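Local atomic coordinates of leukotriene A-4 hydrolase (Saccharomyces cerevisiae, PDB entry 2XQ0), a protein that acts as a zinc-dependent aminopeptidase that preferentially cleaves di- and tripeptides and also has low epoxide hydrolase activity. Residues 213-218 with 230-235; 342-347 with 399-404; 430-435 with 449-454; 479-484 with 545-550. All blocks are in the same frame, centred on the assembly; numbering follows the deposited sequence.

How the interactions relate
From the N terminus the contacts come one after another, each closing its own loop before the next opens, so none nest or cross. Interaction 1 closes a short loop that holds a hairpin turn, laying helix 229-239 on edge strand 215-220. Interaction 2 spans 51 intervening residues to join helices 341-360 and 388-403. Interaction 3 then links helices 428-438 and 451-456 and touches interaction 2: Leu400 packs on Leu435 and Trp451, and Ile403 on Val449, so the two contacts join into one packed region. Interaction 4, about 46 Å from interaction 3 between centres, joins helix 469-484 to the end of helix 537-546 in the C-terminal helical region.

Interaction 1 (213-218 with 230-235); sequences DLSSAP and FRLKDC
A 3.0 Å hydrogen bond from Cys235 N to Arg231 O closes the helical turn that carries Leu232, the residue that reaches strand 215-218 and meets Ser215, Ser216 and Ala217. The contact is van der Waals packing made by the two methyl branches of the leucine. CG stands anti to the backbone N (chi1 179°), which carries the fork to the strand. CD1 lies against the main chain of Ser216, 3.7 Å from Ser216 C, and meets Ala217 CB at 3.8 Å. CD2 splays the other way and packs beside Ser215, 3.8 Å from Ser215 OG. Strand and helix run almost parallel, their axes 8.4 Å apart at an angle of 16°. This is helix-on-sheet packing: strand 215-220 is the outermost strand of a five-stranded mixed sheet, consistent with the sheet of the thermolysin-like catalytic domain of M1 aminopeptidases, and helix 229-239 follows directly after its neighbour 223-227. Cut back to an alanine, Leu232 would keep neither CG nor its methyls, which is likely to open a gap beside Ser216 and cost Ala217 CB its leucine neighbour. Backbone bonds from Ser215 to Thr227 and from Ala217 to Val225 hold the strand in its hairpin, while Gln236, one turn further along the helix, reaches Pro218 O with its amide nitrogen.

Interaction 2 (342-347 with 399-404); sequences PTRHFS and HLETIL
Arg344 and Glu401 face each other from two helices whose backbones stay well apart, with 13.8 Å between Arg344 CA and Glu401 CA; across these segments the gap is bridged by these two long side chains. The two chains reach toward each other and meet end-on. Arg344 NH2 donates to Glu401 OE2 at 2.9 Å, nearly straight at 170° and in the guanidinium plane. Arg344 NH1 donates to Glu401 OE1 at 3.1 Å, a more bent bond whose acceptor is tilted from that plane. Each oxygen offers its syn lone pair, and the two flat groups lie nearly coplanar, the geometry of a bidentate salt bridge, which should hold both groups against rotation. Glu401 arrives with its chain extended beyond CG, whereas the arginine bends at chi3 (83°) to present its two terminal nitrogens. Both residues are buried, and the pairing probably offsets much of the cost of burying both charges. Further partners steady each end: Arg344 NE forms a salt bridge with Glu341, and Glu401 OE1 also hydrogen-bonds with Tyr329 OH. Around the pair, helix 321-339 contributes Arg333 and helix 407-420 contributes Lys407, each touching both side chains, so four helices of the catalytic domain converge on this ion pair.

Interaction 3 (430-435 with 449-454); sequences QFLDTL and VDWETW
Leu432 CD2 sits over one face of the Trp451 indole, 3.6 Å from the centroid of the six-membered ring, a CH-pi contact whose nearest ring atom is Trp451 CZ3. One turn on, Leu435 sends CD2 obliquely to Trp451 CH2 at 3.7 Å; a first torsion of -176°, CG anti to the backbone N, turns its fork to the indole. Val449 CG1 covers the other face of the indole, 3.4 Å above the plane and over its centre, so the ring is sandwiched between aliphatic groups. The ring is further fixed by the hydrogen bond of Trp451 NE1 to Leu446 O, and Leu400 of helix 388-403 and Ile6 of helix 4-9 pack around it. Replacing Trp451 by an alanine removes the indole and would probably open a gap between Leu432 and Val449 and leave Leu446 O without its indole donor. At the start of the helix, Asp450 is the N-cap of helix 451-456, its OD1 accepting a weak bond from Thr453 N at 3.3 Å. An inverse gamma turn centred on Asp450 leads into this start. The whole is a hydrophobic helix-helix junction, with a capped helix presenting an indole, in the helical part of the M1 peptidase domain.

Interaction 4 (479-484 with 545-550); sequences DKWVEM and DIYQDN
Trp481 points its side chain from helix 469-484 toward Ile546 and Tyr547, and its indole meets them edge first. Beyond CB, CG is set by a first torsion away from the staggered positions (chi1 -93°), which carries the ring across to the tyrosine. Past CG, CD1 comes to 4.0 Å from Tyr547 OH, still a loose approach. At the next atom the contact turns polar: Trp481 NE1 donates to Tyr547 OH at 3.0 Å, almost straight at 171°, with the oxygen lying in the indole plane. Further round the rim, CE2 is 3.8 Å from Tyr547 CE1, and CZ2 packs on the same CE1 at 3.7 Å. At the far corner, CH2 reaches Ile546 CD1 at 4.3 Å, a lighter apolar touch made at the ring edge. The two aromatic groups therefore meet by their edges, and neither lies above the other; the five-membered ring of the indole and the tyrosine ring are turned 65° apart. The phenol oxygen accepts from Trp481 NE1 and also hydrogen-bonds with Asp502 OD2, which would satisfy this buried atom and limit the turn of the tyrosine ring. Tyr547 is the first residue to leave the helical path after helix 537-546, so the bond ties the end of that helix to helix 469-484. Phe498 stacks on the indole, adding the loop after helix 491-497 to this junction between helices 469-484 and 537-546 in the mostly helical C-terminal region.

Interaction 1 (213-218 with 230-235)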
# COMPACT_ATOMS: atom_id res chain seq x y z
N ASP A 213 -1.81 23.69 0.20
CA ASP A 213 -3.03 24.41 -0.13
C ASP A 213 -4.17 23.41 -0.28
O ASP A 213 -4.50 23.00 -1.39
CB ASP A 213 -2.85 25.23 -1.41
CG ASP A 213 -4.08 26.03 -1.75
OD1 ASP A 213 -4.94 26.19 -0.86
OD2 ASP A 213 -4.18 26.50 -2.91
N LEU A 214 -4.76 23.04 0.84
CA LEU A 214 -5.78 22.01 0.86
C LEU A 214 -7.14 22.61 1.14
O LEU A 214 -7.30 23.43 2.05
CB LEU A 214 -5.46 21.00 1.96
CG LEU A 214 -4.18 20.17 1.79
CD1 LEU A 214 -3.98 19.25 2.97
CD2 LEU A 214 -4.27 19.37 0.50
N SER A 215 -8.12 22.20 0.36
CA SER A 215 -9.51 22.48 0.68
C SER A 215 -10.18 21.13 0.86
O SER A 215 -9.53 20.09 0.70
CB SER A 215 -10.17 23.33 -0.41
OG SER A 215 -9.72 22.99 -1.70
N SER A 216 -11.45 21.14 1.24
CA SER A 216 -12.16 19.92 1.55
C SER A 216 -13.64 20.01 1.15
O SER A 216 -14.19 21.11 1.01
CB SER A 216 -12.05 19.63 3.04
OG SER A 216 -12.80 20.57 3.76
N ALA A 217 -14.26 18.85 0.99
CA ALA A 217 -15.66 18.74 0.56
C ALA A 217 -16.25 17.43 1.08
O ALA A 217 -15.57 16.40 1.11
CB ALA A 217 -15.76 18.79 -0.95
N PRO A 218 -17.51 17.46 1.50
CA PRO A 218 -18.11 16.22 2.02
C PRO A 218 -18.33 15.16 0.95
O PRO A 218 -18.79 15.46 -0.15
CB PRO A 218 -19.45 16.69 2.57
CG PRO A 218 -19.79 17.96 1.74
CD PRO A 218 -18.44 18.61 1.56
N PHE A 230 -8.08 22.96 -7.23
CA PHE A 230 -8.37 22.78 -8.65
C PHE A 230 -9.02 21.43 -8.95
O PHE A 230 -9.75 21.27 -9.93
CB PHE A 230 -7.12 22.99 -9.51
CG PHE A 230 -6.21 21.79 -9.55
CD1 PHE A 230 -6.37 20.82 -10.54
CD2 PHE A 230 -5.19 21.64 -8.62
CE1 PHE A 230 -5.53 19.72 -10.58
CE2 PHE A 230 -4.34 20.54 -8.66
CZ PHE A 230 -4.52 19.57 -9.64
N ARG A 231 -8.76 20.47 -8.07
CA ARG A 231 -9.20 19.09 -8.28
C ARG A 231 -10.33 18.71 -7.32
O ARG A 231 -10.88 17.60 -7.40
CB ARG A 231 -8.00 18.16 -8.06
CG ARG A 231 -8.31 16.69 -8.18
CD ARG A 231 -7.13 15.95 -8.77
NE ARG A 231 -5.91 16.22 -8.02
CZ ARG A 231 -4.69 16.19 -8.56
NH1 ARG A 231 -4.55 15.91 -9.86
NH2 ARG A 231 -3.63 16.43 -7.81
N LEU A 232 -10.68 19.62 -6.43
CA LEU A 232 -11.62 19.32 -5.34
C LEU A 232 -12.97 18.76 -5.80
O LEU A 232 -13.40 17.71 -5.33
CB LEU A 232 -11.82 20.55 -4.45
CG LEU A 232 -12.80 20.34 -3.29
CD1 LEU A 232 -12.20 19.41 -2.23
CD2 LEU A 232 -13.19 21.68 -2.68
N LYS A 233 -13.64 19.43 -6.72
CA LYS A 233 -14.94 18.95 -7.14
C LYS A 233 -14.86 17.65 -7.94
O LYS A 233 -15.75 16.81 -7.83
CB LYS A 233 -15.71 20.04 -7.90
CG LYS A 233 -16.11 21.20 -7.01
CD LYS A 233 -17.20 20.80 -6.02
CE LYS A 233 -17.17 21.68 -4.76
NZ LYS A 233 -18.34 21.38 -3.88
N ASP A 234 -13.80 17.45 -8.70
CA ASP A 234 -13.65 16.18 -9.40
C ASP A 234 -13.54 15.03 -8.39
O ASP A 234 -14.10 13.95 -8.58
CB ASP A 234 -12.41 16.17 -10.30
CG ASP A 234 -12.57 17.04 -11.54
OD1 ASP A 234 -13.72 17.27 -11.96
OD2 ASP A 234 -11.55 17.48 -12.10
N CYS A 235 -12.79 15.27 -7.32
CA CYS A 235 -12.58 14.24 -6.29
C CYS A 235 -13.89 13.96 -5.58
O CYS A 235 -14.23 12.81 -5.33
CB CYS A 235 -11.54 14.72 -5.29
SG CYS A 235 -9.88 14.75 -5.97

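Interaction 2 (342-347 with 399-404)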
# COMPACT_ATOMS: atom_id res chain seq x y z
N PRO A 342 -19.02 -13.14 -9.13
CA PRO A 342 -18.15 -13.09 -10.32
C PRO A 342 -17.15 -11.94 -10.28
O PRO A 342 -16.03 -12.08 -10.79
CB PRO A 342 -19.15 -12.90 -11.47
CG PRO A 342 -20.39 -13.57 -10.97
CD PRO A 342 -20.45 -13.20 -9.51
N THR A 343 -17.55 -10.82 -9.69
CA THR A 343 -16.67 -9.67 -9.53
C THR A 343 -15.55 -9.97 -8.53
O THR A 343 -14.38 -9.68 -8.80
CB THR A 343 -17.48 -8.42 -9.11
OG1 THR A 343 -18.44 -8.12 -10.12
CG2 THR A 343 -16.57 -7.21 -8.93
N ARG A 344 -15.89 -10.56 -7.38
CA ARG A 344 -14.86 -10.92 -6.41
C ARG A 344 -13.84 -11.86 -7.05
O ARG A 344 -12.63 -11.70 -6.89
CB ARG A 344 -15.47 -11.58 -5.16
CG ARG A 344 -14.39 -12.23 -4.26
CD ARG A 344 -14.88 -12.47 -2.84
NE ARG A 344 -15.64 -13.71 -2.70
CZ ARG A 344 -15.37 -14.64 -1.80
NH1 ARG A 344 -14.35 -14.47 -0.96
NH2 ARG A 344 -16.09 -15.75 -1.72
N HIS A 345 -14.35 -12.86 -7.76
CA HIS A 345 -13.49 -13.86 -8.37
C HIS A 345 -12.64 -13.27 -9.49
O HIS A 345 -11.49 -13.65 -9.66
CB HIS A 345 -14.34 -15.02 -8.89
CG HIS A 345 -14.82 -15.93 -7.81
ND1 HIS A 345 -14.51 -17.27 -7.78
CD2 HIS A 345 -15.53 -15.68 -6.69
CE1 HIS A 345 -15.04 -17.82 -6.70
NE2 HIS A 345 -15.67 -16.87 -6.02
N PHE A 346 -13.20 -12.34 -10.26
CA PHE A 346 -12.41 -11.66 -11.30
C PHE A 346 -11.23 -10.95 -10.65
O PHE A 346 -10.10 -11.00 -11.12
CB PHE A 346 -13.28 -10.66 -12.07
CG PHE A 346 -12.53 -9.90 -13.14
CD1 PHE A 346 -12.16 -10.53 -14.32
CD2 PHE A 346 -12.18 -8.58 -12.95
CE1 PHE A 346 -11.46 -9.84 -15.29
CE2 PHE A 346 -11.49 -7.89 -13.93
CZ PHE A 346 -11.13 -8.51 -15.10
N SER A 347 -11.48 -10.26 -9.55
CA SER A 347 -10.40 -9.56 -8.86
C SER A 347 -9.31 -10.55 -8.40
O SER A 347 -8.11 -10.27 -8.52
CB SER A 347 -10.99 -8.73 -7.70
OG SER A 347 -9.97 -8.21 -6.86
N HIS A 399 -8.95 -20.17 0.92
CA HIS A 399 -8.93 -21.62 1.10
C HIS A 399 -9.64 -22.01 2.40
O HIS A 399 -10.47 -22.91 2.42
CB HIS A 399 -7.49 -22.12 1.11
CG HIS A 399 -7.37 -23.61 1.29
ND1 HIS A 399 -7.91 -24.51 0.40
CD2 HIS A 399 -6.77 -24.35 2.25
CE1 HIS A 399 -7.65 -25.74 0.80
NE2 HIS A 399 -6.96 -25.67 1.92
N LEU A 400 -9.31 -21.30 3.47
CA LEU A 400 -9.91 -21.52 4.78
C LEU A 400 -11.41 -21.26 4.76
O LEU A 400 -12.19 -22.04 5.29
CB LEU A 400 -9.23 -20.62 5.82
CG LEU A 400 -7.79 -21.04 6.17
CD1 LEU A 400 -7.17 -20.10 7.21
CD2 LEU A 400 -7.74 -22.49 6.66
N GLU A 401 -11.81 -20.13 4.16
CA GLU A 401 -13.22 -19.84 3.93
C GLU A 401 -13.92 -21.05 3.31
O GLU A 401 -14.97 -21.48 3.77
CB GLU A 401 -13.37 -18.64 2.99
CG GLU A 401 -14.80 -18.27 2.65
CD GLU A 401 -14.92 -17.26 1.51
OE1 GLU A 401 -14.34 -16.14 1.62
OE2 GLU A 401 -15.62 -17.58 0.52
N THR A 402 -13.32 -21.59 2.25
CA THR A 402 -13.91 -22.69 1.50
C THR A 402 -14.04 -23.98 2.32
O THR A 402 -15.14 -24.53 2.47
CB THR A 402 -13.06 -23.02 0.26
OG1 THR A 402 -12.99 -21.87 -0.58
CG2 THR A 402 -13.66 -24.18 -0.51
N ILE A 403 -12.93 -24.46 2.85
CA ILE A 403 -12.92 -25.76 3.52
C ILE A 403 -13.69 -25.74 4.83
O ILE A 403 -14.11 -26.79 5.33
CB ILE A 403 -11.49 -26.26 3.78
CG1 ILE A 403 -10.85 -25.49 4.93
CG2 ILE A 403 -10.66 -26.15 2.51
CD1 ILE A 403 -9.39 -25.85 5.15
N LEU A 404 -13.88 -24.56 5.40
CA LEU A 404 -14.60 -24.45 6.66
C LEU A 404 -16.11 -24.33 6.48
O LEU A 404 -16.86 -24.29 7.46
CB LEU A 404 -14.08 -23.27 7.48
CG LEU A 404 -12.74 -23.53 8.16
CD1 LEU A 404 -12.00 -22.23 8.42
CD2 LEU A 404 -12.93 -24.32 9.45

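Interaction 3 (430-435 with 449-454)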
# COMPACT_ATOMS: atom_id res chain seq x y z
N GLN A 430 -0.30 -16.83 16.84
CA GLN A 430 -1.48 -16.44 17.61
C GLN A 430 -2.74 -16.49 16.73
O GLN A 430 -3.83 -16.83 17.18
CB GLN A 430 -1.29 -15.05 18.22
CG GLN A 430 -0.11 -14.94 19.20
CD GLN A 430 0.16 -13.50 19.58
OE1 GLN A 430 0.84 -12.78 18.86
NE2 GLN A 430 -0.40 -13.08 20.72
N PHE A 431 -2.57 -16.13 15.45
CA PHE A 431 -3.66 -16.26 14.49
C PHE A 431 -4.12 -17.72 14.47
O PHE A 431 -5.31 -18.00 14.62
CB PHE A 431 -3.22 -15.80 13.09
CG PHE A 431 -4.12 -16.29 11.97
CD1 PHE A 431 -5.37 -15.74 11.78
CD2 PHE A 431 -3.70 -17.29 11.11
CE1 PHE A 431 -6.20 -16.18 10.74
CE2 PHE A 431 -4.52 -17.73 10.07
CZ PHE A 431 -5.78 -17.18 9.89
N LEU A 432 -3.17 -18.64 14.33
CA LEU A 432 -3.51 -20.07 14.25
C LEU A 432 -4.17 -20.62 15.51
O LEU A 432 -5.13 -21.36 15.42
CB LEU A 432 -2.29 -20.92 13.89
CG LEU A 432 -1.68 -20.58 12.52
CD1 LEU A 432 -0.32 -21.23 12.35
CD2 LEU A 432 -2.61 -20.98 11.39
N ASP A 433 -3.63 -20.28 16.68
CA ASP A 433 -4.28 -20.65 17.95
C ASP A 433 -5.74 -20.22 17.96
O ASP A 433 -6.60 -20.95 18.41
CB ASP A 433 -3.59 -19.98 19.14
CG ASP A 433 -2.14 -20.38 19.28
OD1 ASP A 433 -1.77 -21.44 18.77
OD2 ASP A 433 -1.38 -19.63 19.92
N THR A 434 -6.00 -18.99 17.54
CA THR A 434 -7.35 -18.46 17.58
C THR A 434 -8.27 -19.23 16.64
O THR A 434 -9.43 -19.52 16.96
CB THR A 434 -7.36 -16.98 17.18
OG1 THR A 434 -6.50 -16.24 18.08
CG2 THR A 434 -8.78 -16.43 17.25
N LEU A 435 -7.74 -19.56 15.47
CA LEU A 435 -8.50 -20.31 14.49
C LEU A 435 -8.87 -21.64 15.11
O LEU A 435 -10.03 -22.06 15.07
CB LEU A 435 -7.69 -20.47 13.19
CG LEU A 435 -8.32 -21.14 11.96
CD1 LEU A 435 -9.49 -20.33 11.39
CD2 LEU A 435 -7.27 -21.35 10.90
N VAL A 449 -5.14 -29.03 6.52
CA VAL A 449 -4.46 -27.92 5.85
C VAL A 449 -2.95 -28.14 5.91
O VAL A 449 -2.40 -28.32 6.99
CB VAL A 449 -4.79 -26.56 6.53
CG1 VAL A 449 -3.91 -25.45 5.95
CG2 VAL A 449 -6.26 -26.21 6.38
N ASP A 450 -2.29 -28.13 4.76
CA ASP A 450 -0.83 -28.26 4.75
C ASP A 450 -0.19 -26.94 5.21
O ASP A 450 0.28 -26.15 4.39
CB ASP A 450 -0.36 -28.63 3.35
CG ASP A 450 1.13 -28.94 3.29
OD1 ASP A 450 1.82 -28.91 4.34
OD2 ASP A 450 1.60 -29.21 2.16
N TRP A 451 -0.18 -26.72 6.52
CA TRP A 451 0.28 -25.45 7.07
C TRP A 451 1.71 -25.17 6.66
O TRP A 451 2.11 -24.02 6.48
CB TRP A 451 0.12 -25.42 8.59
CG TRP A 451 -1.33 -25.41 9.00
CD1 TRP A 451 -2.02 -26.43 9.57
CD2 TRP A 451 -2.25 -24.32 8.85
NE1 TRP A 451 -3.33 -26.05 9.79
CE2 TRP A 451 -3.49 -24.76 9.36
CE3 TRP A 451 -2.16 -23.03 8.33
CZ2 TRP A 451 -4.62 -23.95 9.37
CZ3 TRP A 451 -3.28 -22.23 8.34
CH2 TRP A 451 -4.49 -22.69 8.86
N GLU A 452 2.47 -26.24 6.48
CA GLU A 452 3.89 -26.13 6.15
C GLU A 452 4.10 -25.53 4.77
O GLU A 452 4.99 -24.70 4.57
CB GLU A 452 4.56 -27.51 6.23
CG GLU A 452 5.35 -27.74 7.49
CD GLU A 452 6.66 -26.98 7.50
OE1 GLU A 452 7.07 -26.51 6.42
OE2 GLU A 452 7.27 -26.85 8.57
N THR A 453 3.29 -25.96 3.81
CA THR A 453 3.42 -25.47 2.46
C THR A 453 2.92 -24.03 2.37
O THR A 453 3.59 -23.16 1.81
CB THR A 453 2.66 -26.36 1.46
OG1 THR A 453 3.31 -27.63 1.39
CG2 THR A 453 2.65 -25.74 0.08
N TRP A 454 1.75 -23.77 2.95
CA TRP A 454 1.16 -22.44 2.91
C TRP A 454 2.04 -21.40 3.59
O TRP A 454 2.31 -20.35 3.03
CB TRP A 454 -0.23 -22.44 3.54
CG TRP A 454 -1.31 -22.96 2.63
CD1 TRP A 454 -1.91 -24.18 2.69
CD2 TRP A 454 -1.91 -22.27 1.52
NE1 TRP A 454 -2.85 -24.29 1.69
CE2 TRP A 454 -2.87 -23.13 0.97
CE3 TRP A 454 -1.73 -21.00 0.96
CZ2 TRP A 454 -3.65 -22.77 -0.13
CZ3 TRP A 454 -2.50 -20.64 -0.11
CH2 TRP A 454 -3.45 -21.52 -0.65

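Interaction 4 (479-484 with 545-550)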
# COMPACT_ATOMS: atom_id res chain seq x y z
N ASP A 479 -7.47 -13.57 -27.82
CA ASP A 479 -7.18 -14.70 -28.70
C ASP A 479 -7.56 -14.36 -30.16
O ASP A 479 -6.76 -14.55 -31.08
CB ASP A 479 -7.91 -15.95 -28.22
CG ASP A 479 -7.45 -16.40 -26.84
OD1 ASP A 479 -6.40 -15.91 -26.37
OD2 ASP A 479 -8.13 -17.25 -26.21
N LYS A 480 -8.77 -13.85 -30.35
CA LYS A 480 -9.26 -13.50 -31.69
C LYS A 480 -8.37 -12.47 -32.39
O LYS A 480 -8.07 -12.60 -33.58
CB LYS A 480 -10.70 -12.97 -31.60
CG LYS A 480 -11.37 -12.75 -32.95
CD LYS A 480 -12.73 -12.05 -32.79
CE LYS A 480 -13.36 -11.72 -34.14
NZ LYS A 480 -14.60 -10.88 -34.03
N TRP A 481 -7.94 -11.45 -31.65
CA TRP A 481 -7.01 -10.45 -32.17
C TRP A 481 -5.69 -11.08 -32.55
O TRP A 481 -5.14 -10.76 -33.60
CB TRP A 481 -6.78 -9.30 -31.18
CG TRP A 481 -7.71 -8.16 -31.44
CD1 TRP A 481 -8.88 -7.89 -30.79
CD2 TRP A 481 -7.57 -7.17 -32.46
NE1 TRP A 481 -9.47 -6.76 -31.34
CE2 TRP A 481 -8.68 -6.31 -32.37
CE3 TRP A 481 -6.61 -6.93 -33.46
CZ2 TRP A 481 -8.86 -5.22 -33.22
CZ3 TRP A 481 -6.78 -5.86 -34.29
CH2 TRP A 481 -7.90 -5.01 -34.17
N VAL A 482 -5.17 -11.96 -31.70
CA VAL A 482 -3.89 -12.59 -32.00
C VAL A 482 -3.97 -13.38 -33.30
O VAL A 482 -3.04 -13.37 -34.11
CB VAL A 482 -3.40 -13.50 -30.85
CG1 VAL A 482 -2.17 -14.28 -31.27
CG2 VAL A 482 -3.08 -12.66 -29.62
N GLU A 483 -5.10 -14.05 -33.51
CA GLU A 483 -5.31 -14.89 -34.67
C GLU A 483 -5.47 -14.06 -35.95
O GLU A 483 -4.81 -14.32 -36.95
CB GLU A 483 -6.57 -15.76 -34.47
CG GLU A 483 -6.55 -17.09 -35.22
CD GLU A 483 -5.56 -18.09 -34.62
OE1 GLU A 483 -4.67 -17.67 -33.84
OE2 GLU A 483 -5.67 -19.30 -34.92
N MET A 484 -6.34 -13.06 -35.89
CA MET A 484 -6.69 -12.25 -37.05
C MET A 484 -5.53 -11.38 -37.54
O MET A 484 -5.48 -10.99 -38.70
CB MET A 484 -7.92 -11.40 -36.74
CG MET A 484 -9.18 -12.23 -36.55
SD MET A 484 -9.51 -13.26 -38.00
CE MET A 484 -10.31 -14.67 -37.22
N ASP A 545 -7.40 2.32 -33.42
CA ASP A 545 -8.42 3.05 -34.15
C ASP A 545 -9.84 2.61 -33.78
O ASP A 545 -10.65 3.41 -33.32
CB ASP A 545 -8.21 2.91 -35.66
CG ASP A 545 -9.35 3.47 -36.47
OD1 ASP A 545 -9.93 4.49 -36.03
OD2 ASP A 545 -9.67 2.90 -37.53
N ILE A 546 -10.13 1.33 -34.00
CA ILE A 546 -11.46 0.78 -33.76
C ILE A 546 -11.91 0.99 -32.33
O ILE A 546 -13.10 1.21 -32.06
CB ILE A 546 -11.48 -0.73 -34.08
CG1 ILE A 546 -11.35 -0.97 -35.59
CG2 ILE A 546 -12.76 -1.38 -33.54
CD1 ILE A 546 -10.81 -2.34 -35.95
N TYR A 547 -10.96 0.93 -31.40
CA TYR A 547 -11.26 1.01 -29.97
C TYR A 547 -10.90 2.38 -29.39
O TYR A 547 -10.72 2.50 -28.18
CB TYR A 547 -10.49 -0.08 -29.22
CG TYR A 547 -10.88 -1.50 -29.61
CD1 TYR A 547 -9.93 -2.51 -29.73
CD2 TYR A 547 -12.20 -1.82 -29.88
CE1 TYR A 547 -10.30 -3.81 -30.09
CE2 TYR A 547 -12.58 -3.10 -30.23
CZ TYR A 547 -11.63 -4.10 -30.34
OH TYR A 547 -12.04 -5.37 -30.70
N GLN A 548 -10.79 3.40 -30.23
CA GLN A 548 -10.25 4.69 -29.78
C GLN A 548 -11.06 5.26 -28.63
O GLN A 548 -10.50 5.80 -27.67
CB GLN A 548 -10.18 5.71 -30.93
CG GLN A 548 -11.52 6.00 -31.58
CD GLN A 548 -11.40 6.86 -32.82
OE1 GLN A 548 -11.78 6.44 -33.92
NE2 GLN A 548 -10.86 8.06 -32.66
N ASP A 549 -12.38 5.15 -28.72
CA ASP A 549 -13.25 5.78 -27.74
C ASP A 549 -12.91 5.31 -26.33
O ASP A 549 -12.56 6.11 -25.46
CB ASP A 549 -14.73 5.51 -28.06
CG ASP A 549 -15.22 6.30 -29.27
OD1 ASP A 549 -16.22 5.87 -29.89
OD2 ASP A 549 -14.61 7.34 -29.60
N ASN A 550 -12.98 4.00 -26.14
CA ASN A 550 -12.82 3.42 -24.82
C ASN A 550 -11.37 3.17 -24.35
O ASN A 550 -11.11 3.09 -23.15
CB ASN A 550 -13.68 2.17 -24.70
CG ASN A 550 -15.14 2.50 -24.46
OD1 ASN A 550 -16.04 1.72 -24.78
ND2 ASN A 550 -15.39 3.68 -23.90